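Local structure of cysteine-rich repeat secretory protein 2 (Arabidopsis thaliana, 6GRE) at residues Y24-F35 / T57-Q65; S111-T119 / D171-C180. The protein modulates cell-to-cell trafficking in plants, restricting plasmodesmatal permeability through callose deposition during salicylic acid-triggered immune responses and supporting systemic acquired resistance. All coordinates share one frame; numbering follows the deposited sequence.

Contact 1: Y24-F35 / T57-Q65; sequences YETNLNSLLSSF and TVTVYGIYQ
V60 is the residue on which most of the apolar packing between Y24-F35 and T57-Q65 converges. Its CG2 methyl sits over one face of the Y24 ring, a CH-pi contact 3.9 Å from the ring centroid, and also presses on N27 CB. The other branch, CG1, meets L31 CD2 at 3.7 Å and lies beside the Y24 hydroxyl, which is itself hydrogen-bonded to the backbone oxygen of Y94. One polar bond joins the segments: N27 ND2 donates to V58 O over 3.0 Å, almost straight. The oxygen lies in the plane of the N27 amide, whereas the donor stands above the carbonyl plane of V58.

Helix and strand run nearly parallel here, their axes 22° apart and 8.6 Å at closest approach, as a helix laid on the antiparallel sheet of the first Gnk2-homologous (DUF26) domain of this tandem ectodomain. Where the strand reaches G62, the absence of a side chain lets L31 CD2 come within 4.0 Å of G62 CA.

The aromatic end is different in character. F35 brings CZ to 3.2 Å from I63 O, with the Y64 backbone N over one ring face. With CG between its backbone N and carbonyl carbon (chi1 71°), Y64 turns its ring back along F35, their planes oblique at 57°, and F35 O lies over the Y64 face.

Contact 2: S111-T119 / D171-C180; sequences SFLGVQDKT and DLSTSQCQDC. With NAG (2-acetamido-2-deoxy-beta-D-glucopyranose), chain F; EDO (1,2-ethanediol), chain I.
D171 holds CG between its backbone N and carbonyl carbon (chi1 62°), and this turns OD2 onto the backbone N of G114 at 2.7 Å, while OD1 is hydrogen-bonded to S169 OG. Q116 starts with CG anti to its own N but bends at chi2 (57°), which swings its amide onto the helix 174-192, where NE2 donates to Q176 O at 2.9 Å.

Each glutamine amide grips a backbone carbonyl of the other segment. Q176, extended beyond CG, sends NE2 to G114 O over 2.9 Å, nearly straight at 171°; the donor stands above the carbonyl plane, although the oxygen lies in the plane of the Q176 amide. Both ends of that amide are engaged: OE1 accepts from S173 N while S173 OG accepts from Q176 N, a capping box at the start of the helix. Q116 OE1 likewise receives the N-H of D117, in the carbonyl plane, which helps fix the amide's rotation. A water bridges Q116 NE2 and D179 OD2, and an ethanediol, probably from the crystallisation liquor, takes a further bond from Q176 NE2.

At the far end K118 crosses D179 at about a right angle, NZ forming a salt bridge 3.1 Å from OD1 whose bonds are weak. At the near end L113 CD2 packs on D171 CB at 3.7 Å, and both residues border the acetyl methyl of an N-acetylglucosamine. G114 occupies the third position of a type II turn, with the positive phi expected there.

K204 NZ forms a salt bridge with D171 OD2 and donates hydrogen bonds to the F112 and V115 carbonyl oxygens. The linker from strand 103-108 to strand 120-125, its first residues against strand 60-66, thus meets the first turns of helix 174-192, which disulfides C177-C168 and C180-C205 join to strands 162-168 and 205-211.

From the N terminus, the chain runs through helix 23-38, crosses edge strand 44-49 and returns in strand 60-66 beneath the same helix, so contact 1 closes a short loop inside the first Gnk2-homologous domain. It is complete before contact 2 opens; the two stand in series, neither nesting nor crossing. Contact 2 begins in the linker after strand 103-108 and closes a longer excursion through strand 120-125, helix 134-149 and strands 154-159 and 162-168 of the second domain. Their centres lie 21 Å apart, yet they touch: Y61 and I63, on the strand side turned away from helix 23-38, pack against S111, F112 and L113, coupling the first sheet to the interdomain linker.

Contact 1: Y24-F35 / T57-Q65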
# COMPACT_ATOMS: atom_id res chain seq x y z
N TYR A 24 24.30 -4.58 0.63
CA TYR A 24 22.90 -4.12 0.77
C TYR A 24 22.30 -3.90 -0.62
O TYR A 24 21.20 -4.43 -0.89
CB TYR A 24 22.78 -2.86 1.62
CG TYR A 24 21.35 -2.55 1.97
CD1 TYR A 24 20.79 -3.15 3.08
CD2 TYR A 24 20.55 -1.80 1.14
CE1 TYR A 24 19.47 -2.90 3.42
CE2 TYR A 24 19.22 -1.55 1.46
CZ TYR A 24 18.69 -2.12 2.60
OH TYR A 24 17.39 -1.89 2.99
N GLU A 25 22.99 -3.15 -1.48
CA GLU A 25 22.50 -2.85 -2.84
C GLU A 25 22.25 -4.17 -3.57
O GLU A 25 21.21 -4.38 -4.18
CB GLU A 25 23.46 -1.99 -3.65
CG GLU A 25 22.90 -1.67 -5.03
CD GLU A 25 23.77 -0.78 -5.88
OE1 GLU A 25 24.97 -0.87 -5.76
OE2 GLU A 25 23.21 0.04 -6.64
N THR A 26 23.20 -5.11 -3.51
CA THR A 26 23.08 -6.35 -4.22
C THR A 26 21.90 -7.16 -3.66
O THR A 26 21.13 -7.75 -4.41
CB THR A 26 24.38 -7.16 -4.13
OG1 THR A 26 25.39 -6.31 -4.67
CG2 THR A 26 24.29 -8.47 -4.86
N ASN A 27 21.77 -7.21 -2.34
CA ASN A 27 20.69 -7.95 -1.69
C ASN A 27 19.32 -7.32 -2.03
O ASN A 27 18.36 -8.05 -2.25
CB ASN A 27 20.94 -8.09 -0.19
CG ASN A 27 22.08 -9.05 0.11
OD1 ASN A 27 22.38 -9.94 -0.69
ND2 ASN A 27 22.65 -8.94 1.29
N LEU A 28 19.27 -6.00 -2.05
CA LEU A 28 18.04 -5.26 -2.42
C LEU A 28 17.60 -5.67 -3.83
O LEU A 28 16.43 -5.99 -4.08
CB LEU A 28 18.31 -3.77 -2.32
CG LEU A 28 17.19 -2.86 -2.84
CD1 LEU A 28 15.85 -3.20 -2.17
CD2 LEU A 28 17.54 -1.40 -2.66
N ASN A 29 18.55 -5.66 -4.78
CA ASN A 29 18.20 -6.00 -6.15
C ASN A 29 17.70 -7.43 -6.23
O ASN A 29 16.74 -7.72 -6.96
CB ASN A 29 19.33 -5.70 -7.13
CG ASN A 29 19.55 -4.22 -7.30
OD1 ASN A 29 18.60 -3.44 -7.22
ND2 ASN A 29 20.79 -3.79 -7.52
N SER A 30 18.32 -8.33 -5.46
CA SER A 30 17.86 -9.72 -5.40
C SER A 30 16.46 -9.78 -4.80
O SER A 30 15.63 -10.53 -5.27
CB SER A 30 18.80 -10.62 -4.64
OG SER A 30 20.14 -10.42 -5.04
N LEU A 31 16.23 -9.01 -3.72
CA LEU A 31 14.91 -8.97 -3.04
C LEU A 31 13.83 -8.58 -4.06
O LEU A 31 12.78 -9.23 -4.16
CB LEU A 31 14.95 -7.97 -1.89
CG LEU A 31 13.57 -7.64 -1.29
CD1 LEU A 31 13.11 -8.81 -0.45
CD2 LEU A 31 13.61 -6.37 -0.46
N LEU A 32 14.09 -7.50 -4.79
CA LEU A 32 13.09 -6.94 -5.72
C LEU A 32 12.76 -7.93 -6.84
O LEU A 32 11.59 -8.07 -7.19
CB LEU A 32 13.60 -5.62 -6.28
CG LEU A 32 13.77 -4.50 -5.26
CD1 LEU A 32 14.40 -3.28 -5.89
CD2 LEU A 32 12.43 -4.16 -4.60
N SER A 33 13.76 -8.64 -7.37
CA SER A 33 13.53 -9.66 -8.40
C SER A 33 12.67 -10.79 -7.83
O SER A 33 11.81 -11.37 -8.53
CB SER A 33 14.85 -10.19 -8.92
OG SER A 33 15.53 -9.18 -9.66
N SER A 34 12.89 -11.11 -6.56
CA SER A 34 12.12 -12.14 -5.86
C SER A 34 10.64 -11.75 -5.75
O SER A 34 9.78 -12.64 -5.79
CB SER A 34 12.68 -12.41 -4.52
OG SER A 34 13.96 -13.01 -4.67
N PHE A 35 10.37 -10.47 -5.50
CA PHE A 35 8.98 -9.97 -5.43
C PHE A 35 8.27 -10.33 -6.73
O PHE A 35 7.15 -10.88 -6.73
CB PHE A 35 8.91 -8.45 -5.29
CG PHE A 35 9.31 -7.82 -3.97
CD1 PHE A 35 9.46 -8.56 -2.81
CD2 PHE A 35 9.51 -6.45 -3.92
CE1 PHE A 35 9.78 -7.93 -1.62
CE2 PHE A 35 9.86 -5.83 -2.73
CZ PHE A 35 9.99 -6.57 -1.59
N THR A 57 24.45 -4.80 8.51
CA THR A 57 24.48 -3.76 7.48
C THR A 57 23.76 -4.20 6.18
O THR A 57 23.06 -3.41 5.62
CB THR A 57 25.91 -3.33 7.16
OG1 THR A 57 26.54 -2.99 8.41
CG2 THR A 57 25.98 -2.16 6.21
N VAL A 58 23.93 -5.44 5.74
CA VAL A 58 23.63 -5.83 4.34
C VAL A 58 22.25 -6.48 4.21
O VAL A 58 21.78 -6.72 3.10
CB VAL A 58 24.71 -6.80 3.80
CG1 VAL A 58 26.10 -6.18 3.79
CG2 VAL A 58 24.69 -8.11 4.54
N THR A 59 21.62 -6.83 5.33
CA THR A 59 20.36 -7.57 5.29
C THR A 59 19.22 -6.61 4.92
O THR A 59 19.11 -5.54 5.49
CB THR A 59 20.08 -8.24 6.64
OG1 THR A 59 21.09 -9.25 6.84
CG2 THR A 59 18.73 -8.92 6.70
N VAL A 60 18.39 -7.07 3.98
CA VAL A 60 17.23 -6.30 3.47
C VAL A 60 15.96 -7.08 3.80
O VAL A 60 15.90 -8.25 3.66
CB VAL A 60 17.26 -6.07 1.94
CG1 VAL A 60 16.33 -4.89 1.59
CG2 VAL A 60 18.65 -5.89 1.38
N TYR A 61 14.92 -6.33 4.17
CA TYR A 61 13.61 -6.85 4.50
C TYR A 61 12.60 -6.17 3.59
O TYR A 61 12.64 -4.97 3.42
CB TYR A 61 13.26 -6.54 5.96
CG TYR A 61 14.26 -7.05 6.97
CD1 TYR A 61 15.39 -6.32 7.27
CD2 TYR A 61 14.06 -8.26 7.62
CE1 TYR A 61 16.32 -6.77 8.19
CE2 TYR A 61 14.98 -8.73 8.55
CZ TYR A 61 16.11 -7.98 8.83
OH TYR A 61 17.02 -8.46 9.74
N GLY A 62 11.67 -6.96 3.06
CA GLY A 62 10.69 -6.33 2.20
C GLY A 62 9.41 -7.11 2.08
O GLY A 62 9.31 -8.30 2.42
N ILE A 63 8.42 -6.41 1.53
CA ILE A 63 7.17 -7.01 1.13
C ILE A 63 6.75 -6.46 -0.23
O ILE A 63 7.16 -5.36 -0.63
CB ILE A 63 6.04 -6.75 2.16
CG1 ILE A 63 5.65 -5.26 2.19
CG2 ILE A 63 6.41 -7.26 3.54
CD1 ILE A 63 4.36 -4.96 2.94
N TYR A 64 5.88 -7.21 -0.91
CA TYR A 64 4.99 -6.59 -1.88
C TYR A 64 3.56 -6.98 -1.54
O TYR A 64 3.31 -7.96 -0.84
CB TYR A 64 5.28 -7.02 -3.31
CG TYR A 64 4.90 -8.45 -3.58
CD1 TYR A 64 5.78 -9.47 -3.28
CD2 TYR A 64 3.66 -8.79 -4.11
CE1 TYR A 64 5.44 -10.80 -3.49
CE2 TYR A 64 3.31 -10.11 -4.32
CZ TYR A 64 4.20 -11.13 -4.01
OH TYR A 64 3.89 -12.44 -4.22
N GLN A 65 2.61 -6.18 -2.02
CA GLN A 65 1.23 -6.51 -1.86
C GLN A 65 0.42 -5.94 -3.01
O GLN A 65 0.47 -4.76 -3.30
CB GLN A 65 0.66 -5.92 -0.58
CG GLN A 65 -0.77 -6.37 -0.33
CD GLN A 65 -1.18 -6.03 1.07
OE1 GLN A 65 -2.35 -6.15 1.46
NE2 GLN A 65 -0.20 -5.63 1.87

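Contact 2: S111-T119 / D171-C180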
# COMPACT_ATOMS: atom_id res chain seq x y z
N SER A 111 13.42 -5.13 9.96
CA SER A 111 12.08 -5.66 9.78
C SER A 111 11.05 -4.61 10.21
O SER A 111 11.21 -3.92 11.21
CB SER A 111 11.89 -6.93 10.53
OG SER A 111 10.61 -7.49 10.28
N PHE A 112 9.98 -4.50 9.40
CA PHE A 112 8.81 -3.69 9.76
C PHE A 112 7.57 -4.60 9.87
O PHE A 112 6.47 -4.07 10.02
CB PHE A 112 8.57 -2.56 8.74
CG PHE A 112 8.57 -3.01 7.30
CD1 PHE A 112 7.45 -3.57 6.72
CD2 PHE A 112 9.72 -2.89 6.53
CE1 PHE A 112 7.47 -4.01 5.40
CE2 PHE A 112 9.74 -3.32 5.21
CZ PHE A 112 8.60 -3.87 4.64
N LEU A 113 7.73 -5.93 9.81
CA LEU A 113 6.57 -6.84 9.83
C LEU A 113 5.85 -6.76 11.16
O LEU A 113 6.45 -6.88 12.25
CB LEU A 113 6.97 -8.29 9.57
CG LEU A 113 7.63 -8.59 8.23
CD1 LEU A 113 7.91 -10.08 8.13
CD2 LEU A 113 6.78 -8.13 7.04
N GLY A 114 4.53 -6.54 11.09
CA GLY A 114 3.70 -6.48 12.26
C GLY A 114 3.89 -5.24 13.11
O GLY A 114 3.38 -5.15 14.23
N VAL A 115 4.62 -4.24 12.59
CA VAL A 115 4.76 -2.97 13.27
C VAL A 115 3.64 -2.04 12.79
O VAL A 115 3.59 -1.66 11.61
CB VAL A 115 6.15 -2.35 13.03
CG1 VAL A 115 6.30 -1.02 13.76
CG2 VAL A 115 7.25 -3.33 13.46
N GLN A 116 2.77 -1.67 13.70
CA GLN A 116 1.68 -0.74 13.39
C GLN A 116 2.27 0.62 12.99
O GLN A 116 3.28 1.07 13.56
CB GLN A 116 0.75 -0.56 14.59
CG GLN A 116 -0.43 0.37 14.36
CD GLN A 116 -1.31 -0.05 13.21
OE1 GLN A 116 -1.00 0.19 12.04
NE2 GLN A 116 -2.45 -0.64 13.55
N ASP A 117 1.63 1.30 12.03
CA ASP A 117 2.02 2.66 11.71
C ASP A 117 0.86 3.31 10.98
O ASP A 117 0.57 2.96 9.84
CB ASP A 117 3.29 2.68 10.87
CG ASP A 117 3.86 4.06 10.68
OD1 ASP A 117 3.16 5.05 10.99
OD2 ASP A 117 5.01 4.11 10.20
N LYS A 118 0.17 4.17 11.72
CA LYS A 118 -1.03 4.84 11.27
C LYS A 118 -0.72 6.26 10.78
O LYS A 118 -1.64 7.04 10.57
CB LYS A 118 -2.06 4.85 12.40
CG LYS A 118 -2.51 3.45 12.80
CD LYS A 118 -3.65 3.43 13.77
CE LYS A 118 -3.28 4.02 15.11
NZ LYS A 118 -4.47 4.11 15.98
N THR A 119 0.56 6.61 10.67
CA THR A 119 0.92 7.98 10.28
C THR A 119 0.43 8.26 8.86
O THR A 119 0.49 7.41 7.96
CB THR A 119 2.42 8.27 10.39
OG1 THR A 119 3.18 7.43 9.55
CG2 THR A 119 2.94 8.10 11.80
N ASP A 171 1.14 -7.59 6.53
CA ASP A 171 1.86 -8.00 7.73
C ASP A 171 1.10 -7.64 9.01
O ASP A 171 1.50 -8.10 10.09
CB ASP A 171 3.24 -7.35 7.80
CG ASP A 171 3.14 -5.85 7.85
OD1 ASP A 171 2.62 -5.27 6.84
OD2 ASP A 171 3.50 -5.26 8.89
N LEU A 172 0.04 -6.81 8.92
CA LEU A 172 -0.70 -6.40 10.10
C LEU A 172 -1.60 -7.54 10.56
O LEU A 172 -2.15 -8.26 9.75
CB LEU A 172 -1.60 -5.19 9.81
CG LEU A 172 -0.89 -3.87 9.48
CD1 LEU A 172 -1.90 -2.72 9.52
CD2 LEU A 172 0.25 -3.61 10.43
N SER A 173 -1.77 -7.61 11.88
CA SER A 173 -2.75 -8.54 12.46
C SER A 173 -4.16 -8.06 12.14
O SER A 173 -4.39 -6.93 11.72
CB SER A 173 -2.58 -8.65 13.94
OG SER A 173 -2.98 -7.45 14.57
N THR A 174 -5.15 -8.91 12.42
CA THR A 174 -6.54 -8.52 12.26
C THR A 174 -6.85 -7.23 13.02
O THR A 174 -7.47 -6.28 12.47
CB THR A 174 -7.50 -9.62 12.71
OG1 THR A 174 -7.12 -10.76 11.96
CG2 THR A 174 -8.94 -9.28 12.45
N SER A 175 -6.45 -7.16 14.29
CA SER A 175 -6.69 -6.04 15.13
C SER A 175 -5.97 -4.78 14.60
O SER A 175 -6.51 -3.69 14.58
CB SER A 175 -6.26 -6.36 16.55
OG SER A 175 -6.36 -5.20 17.36
N GLN A 176 -4.70 -4.99 14.25
CA GLN A 176 -3.90 -3.82 13.77
C GLN A 176 -4.53 -3.26 12.49
O GLN A 176 -4.62 -2.05 12.31
CB GLN A 176 -2.48 -4.27 13.47
CG GLN A 176 -1.66 -4.50 14.74
CD GLN A 176 -0.30 -5.05 14.39
OE1 GLN A 176 -0.15 -5.89 13.50
NE2 GLN A 176 0.72 -4.53 15.07
N CYS A 177 -4.96 -4.17 11.64
CA CYS A 177 -5.60 -3.78 10.38
C CYS A 177 -6.86 -2.96 10.65
O CYS A 177 -7.03 -1.87 10.09
CB CYS A 177 -5.92 -5.01 9.56
SG CYS A 177 -6.82 -4.62 8.03
N GLN A 178 -7.74 -3.46 11.52
CA GLN A 178 -8.94 -2.73 11.81
C GLN A 178 -8.63 -1.35 12.43
O GLN A 178 -9.33 -0.37 12.16
CB GLN A 178 -9.88 -3.55 12.70
CG GLN A 178 -11.15 -2.80 13.01
CD GLN A 178 -12.01 -2.53 11.79
OE1 GLN A 178 -11.93 -3.27 10.82
NE2 GLN A 178 -12.92 -1.58 11.89
N ASP A 179 -7.62 -1.27 13.30
CA ASP A 179 -7.23 -0.03 13.93
C ASP A 179 -6.76 0.96 12.85
O ASP A 179 -7.17 2.12 12.86
CB ASP A 179 -6.16 -0.28 14.98
CG ASP A 179 -5.79 0.94 15.81
OD1 ASP A 179 -6.62 1.84 15.94
OD2 ASP A 179 -4.65 0.95 16.32
N CYS A 180 -5.87 0.49 11.96
CA CYS A 180 -5.36 1.35 10.90
C CYS A 180 -6.54 1.85 10.03
O CYS A 180 -6.66 3.03 9.73
CB CYS A 180 -4.30 0.60 10.11
SG CYS A 180 -3.35 1.70 9.03
C1 NAG F . 6.69 -13.84 6.50
C2 NAG F . 5.40 -14.13 7.26
C3 NAG F . 5.49 -15.45 8.03
C4 NAG F . 6.20 -16.56 7.24
C5 NAG F . 7.50 -16.06 6.59
C6 NAG F . 8.25 -17.12 5.78
C7 NAG F . 4.37 -11.94 7.87
C8 NAG F . 4.11 -11.02 9.04
N2 NAG F . 5.08 -13.05 8.18
O3 NAG F . 4.16 -15.86 8.35
O4 NAG F . 6.49 -17.66 8.12
O5 NAG F . 7.16 -14.96 5.74
O6 NAG F . 7.72 -17.19 4.45
O7 NAG F . 3.96 -11.67 6.72
C1 EDO I . -0.46 -2.50 17.59
O1 EDO I . 0.83 -3.02 17.50
C2 EDO I . -0.45 -1.34 18.56
O2 EDO I . -1.01 -0.21 17.89
O HOH W 1 -3.06 -1.23 16.46